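Side-chain contact in DUF3299 domain-containing protein (Pseudomonas aeruginosa, PDB 4HSP), which is of unknown function but belongs to the DUF3299 family and probably has an OB-like fold built on a curled, mixed beta-sheet: residues F77-Y82 with F115-T120. Sequence-based numbering, arbitrary orientation.
Sequences FLLVPY and FWVEGT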
ATOM      1  N   PHE A  77      -5.319   9.873  15.404  1.00 55.17           N
ATOM      2  CA  PHE A  77      -5.249  10.153  13.985  1.00 51.66           C
ATOM      3  C   PHE A  77      -6.181  11.256  13.549  1.00 55.93           C
ATOM      4  O   PHE A  77      -7.104  11.614  14.276  1.00 55.96           O
ATOM      5  CB  PHE A  77      -5.572   8.875  13.190  1.00 51.85           C
ATOM      6  CG  PHE A  77      -6.938   8.282  13.403  1.00 51.35           C
ATOM      7  CD1 PHE A  77      -8.017   8.674  12.612  1.00 50.46           C
ATOM      8  CD2 PHE A  77      -7.134   7.275  14.349  1.00 54.24           C
ATOM      9  CE1 PHE A  77      -9.270   8.084  12.765  1.00 50.77           C
ATOM     10  CE2 PHE A  77      -8.386   6.683  14.505  1.00 57.58           C
ATOM     11  CZ  PHE A  77      -9.446   7.078  13.697  1.00 53.30           C
ATOM     12  N   LEU A  78      -5.965  11.759  12.315  1.00 52.50           N
ATOM     13  CA  LEU A  78      -6.888  12.689  11.664  1.00 48.83           C
ATOM     14  C   LEU A  78      -7.800  11.885  10.744  1.00 50.04           C
ATOM     15  O   LEU A  78      -7.313  11.040   9.988  1.00 48.67           O
ATOM     16  CB  LEU A  78      -6.164  13.786  10.862  1.00 47.14           C
ATOM     17  CG  LEU A  78      -5.108  14.662  11.565  1.00 52.00           C
ATOM     18  CD1 LEU A  78      -4.421  15.593  10.550  1.00 50.19           C
ATOM     19  CD2 LEU A  78      -5.705  15.482  12.753  1.00 51.74           C
ATOM     20  N   LEU A  79      -9.119  12.112  10.847  1.00 46.50           N
ATOM     21  CA  LEU A  79     -10.138  11.577   9.953  1.00 44.91           C
ATOM     22  C   LEU A  79     -10.385  12.662   8.934  1.00 48.99           C
ATOM     23  O   LEU A  79     -10.641  13.818   9.286  1.00 47.88           O
ATOM     24  CB  LEU A  79     -11.433  11.172  10.693  1.00 45.12           C
ATOM     25  CG  LEU A  79     -12.470  10.419   9.858  1.00 46.37           C
ATOM     26  CD1 LEU A  79     -11.917   9.010   9.424  1.00 45.94           C
ATOM     27  CD2 LEU A  79     -13.762  10.288  10.622  1.00 42.48           C
ATOM     28  N   VAL A  80     -10.186  12.308   7.669  1.00 45.58           N
ATOM     29  CA  VAL A  80     -10.275  13.208   6.521  1.00 42.79           C
ATOM     30  C   VAL A  80     -11.228  12.582   5.469  1.00 46.63           C
ATOM     31  O   VAL A  80     -11.416  11.351   5.462  1.00 46.09           O
ATOM     32  CB  VAL A  80      -8.844  13.470   5.951  1.00 44.40           C
ATOM     33  CG1 VAL A  80      -8.002  14.313   6.923  1.00 43.32           C
ATOM     34  CG2 VAL A  80      -8.144  12.152   5.642  1.00 44.45           C
ATOM     35  N   PRO A  81     -11.798  13.395   4.557  1.00 43.30           N
ATOM     36  CA  PRO A  81     -12.757  12.839   3.585  1.00 43.68           C
ATOM     37  C   PRO A  81     -12.109  12.184   2.356  1.00 51.08           C
ATOM     38  O   PRO A  81     -12.817  11.656   1.498  1.00 52.00           O
ATOM     39  CB  PRO A  81     -13.598  14.069   3.163  1.00 43.54           C
ATOM     40  CG  PRO A  81     -13.003  15.252   3.861  1.00 46.95           C
ATOM     41  CD  PRO A  81     -11.687  14.865   4.413  1.00 43.49           C
ATOM     42  N   TYR A  82     -10.792  12.270   2.221  1.00 48.45           N
ATOM     43  CA  TYR A  82     -10.147  11.690   1.062  1.00 49.46           C
ATOM     44  C   TYR A  82      -8.780  11.175   1.420  1.00 54.21           C
ATOM     45  O   TYR A  82      -8.113  11.697   2.327  1.00 51.94           O
ATOM     46  CB  TYR A  82     -10.088  12.656  -0.149  1.00 50.94           C
ATOM     47  CG  TYR A  82      -9.617  14.059   0.150  1.00 53.82           C
ATOM     48  CD1 TYR A  82     -10.519  15.063   0.470  1.00 55.02           C
ATOM     49  CD2 TYR A  82      -8.275  14.406   0.031  1.00 57.17           C
ATOM     50  CE1 TYR A  82     -10.098  16.359   0.732  1.00 55.79           C
ATOM     51  CE2 TYR A  82      -7.840  15.708   0.286  1.00 59.05           C
ATOM     52  CZ  TYR A  82      -8.761  16.684   0.629  1.00 63.83           C
ATOM     53  OH  TYR A  82      -8.371  17.979   0.887  1.00 67.53           O
ATOM     54  N   PHE A 115     -12.830   4.031   6.504  1.00 49.05           N
ATOM     55  CA  PHE A 115     -13.436   3.506   7.721  1.00 49.49           C
ATOM     56  C   PHE A 115     -14.649   4.297   8.136  1.00 51.51           C
ATOM     57  O   PHE A 115     -14.827   5.415   7.686  1.00 50.08           O
ATOM     58  CB  PHE A 115     -12.429   3.572   8.877  1.00 52.11           C
ATOM     59  CG  PHE A 115     -11.277   2.614   8.768  1.00 54.94           C
ATOM     60  CD1 PHE A 115     -10.149   2.938   8.015  1.00 56.17           C
ATOM     61  CD2 PHE A 115     -11.298   1.402   9.441  1.00 57.84           C
ATOM     62  CE1 PHE A 115      -9.084   2.045   7.904  1.00 57.52           C
ATOM     63  CE2 PHE A 115     -10.233   0.507   9.322  1.00 61.59           C
ATOM     64  CZ  PHE A 115      -9.136   0.837   8.552  1.00 58.89           C
ATOM     65  N   TRP A 116     -15.471   3.701   9.007  1.00 49.61           N
ATOM     66  CA  TRP A 116     -16.551   4.310   9.774  1.00 49.66           C
ATOM     67  C   TRP A 116     -15.977   4.582  11.175  1.00 51.91           C
ATOM     68  O   TRP A 116     -15.467   3.660  11.811  1.00 49.74           O
ATOM     69  CB  TRP A 116     -17.808   3.400   9.865  1.00 49.78           C
ATOM     70  CG  TRP A 116     -18.616   3.334   8.609  1.00 50.14           C
ATOM     71  CD1 TRP A 116     -18.697   2.288   7.733  1.00 53.32           C
ATOM     72  CD2 TRP A 116     -19.399   4.393   8.047  1.00 48.86           C
ATOM     73  NE1 TRP A 116     -19.438   2.650   6.632  1.00 52.51           N
ATOM     74  CE2 TRP A 116     -19.891   3.936   6.802  1.00 52.74           C
ATOM     75  CE3 TRP A 116     -19.732   5.692   8.473  1.00 49.18           C
ATOM     76  CZ2 TRP A 116     -20.729   4.716   6.001  1.00 50.68           C
ATOM     77  CZ3 TRP A 116     -20.553   6.469   7.671  1.00 49.35           C
ATOM     78  CH2 TRP A 116     -21.014   5.997   6.436  1.00 49.58           C
ATOM     79  N   VAL A 117     -15.978   5.845  11.610  1.00 50.04           N
ATOM     80  CA  VAL A 117     -15.544   6.211  12.964  1.00 51.29           C
ATOM     81  C   VAL A 117     -16.802   6.668  13.754  1.00 57.08           C
ATOM     82  O   VAL A 117     -17.418   7.673  13.399  1.00 56.11           O
ATOM     83  CB  VAL A 117     -14.412   7.280  13.015  1.00 52.74           C
ATOM     84  CG1 VAL A 117     -14.075   7.621  14.458  1.00 53.32           C
ATOM     85  CG2 VAL A 117     -13.165   6.831  12.259  1.00 51.35           C
ATOM     86  N   GLU A 118     -17.164   5.929  14.798  1.00 56.06           N
ATOM     87  CA  GLU A 118     -18.281   6.227  15.703  1.00 57.13           C
ATOM     88  C   GLU A 118     -17.747   6.627  17.049  1.00 62.95           C
ATOM     89  O   GLU A 118     -16.820   5.983  17.545  1.00 64.81           O
ATOM     90  CB  GLU A 118     -19.188   4.986  15.897  1.00 60.02           C
ATOM     91  CG  GLU A 118     -19.697   4.356  14.611  1.00 74.63           C
ATOM     92  CD  GLU A 118     -20.500   3.081  14.774  1.00 97.89           C
ATOM     93  OE1 GLU A 118     -21.074   2.875  15.867  1.00 83.96           O
ATOM     94  OE2 GLU A 118     -20.578   2.299  13.798  1.00 98.14           O
ATOM     95  N   GLY A 119     -18.386   7.594  17.691  1.00 58.73           N
ATOM     96  CA  GLY A 119     -18.005   7.999  19.044  1.00 58.83           C
ATOM     97  C   GLY A 119     -18.555   9.335  19.478  1.00 59.70           C
ATOM     98  O   GLY A 119     -19.373   9.913  18.782  1.00 57.09           O
ATOM     99  N   THR A 120     -18.122   9.830  20.637  1.00 59.60           N
ATOM    100  CA  THR A 120     -18.544  11.131  21.170  1.00 59.21           C
ATOM    101  C   THR A 120     -17.862  12.209  20.337  1.00 61.31           C
ATOM    102  O   THR A 120     -16.635  12.202  20.176  1.00 61.75           O
ATOM    103  CB  THR A 120     -18.239  11.233  22.681  1.00 65.04           C
ATOM    104  OG1 THR A 120     -18.799  10.091  23.339  1.00 69.53           O
ATOM    105  CG2 THR A 120     -18.781  12.524  23.305  1.00 56.97           C
TER
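Val117 CG2 reaches across to Leu79 and to the ring of Phe77, and this one methyl carries most of the contact. Leu79 and Val117 meet tip to tip. Both methyls of the leucine lie on the valine branch: Leu79 CD1 is 3.8 Å from Val117 CG2, and Leu79 CD2 is 3.9 Å from the same methyl. Leu79 CD2 also lies 3.9 Å from Val117 CB, so the leucine fork rests against the valine branch point as well. Leu79 CG stands anti to the backbone N (chi1 -172°), beside the carbonyl carbon, and from there both methyls meet Val117.

Phe77 and Val117 approach from opposite directions, and the ring offers its edge, not a face. Phe77 CZ is 4.0 Å and Phe77 CE1 4.1 Å from Val117 CG2, and the methyl lies in the plane of the ring.

Phe77 and Leu79 alternate with Leu78, so both project from the same side of strand 73-80. Strand 115-118 is not its hydrogen-bonded neighbour: the nearest CA atoms, those of Leu79 and Val117, are 8.2 Å apart. Strand 55-68 pairs with both, consistent with a curled sheet whose inner side chains meet. Val100 of strand 98-102 touches all three residues, and Ala139 touches Val117.

No hydrogen bond crosses between the segments. The buried packing is consistent with the hydrophobic interior of an OB-like barrel. With only aliphatic and ring carbons meeting, the contact rests on shape fit and burial from water, not on directed bonds.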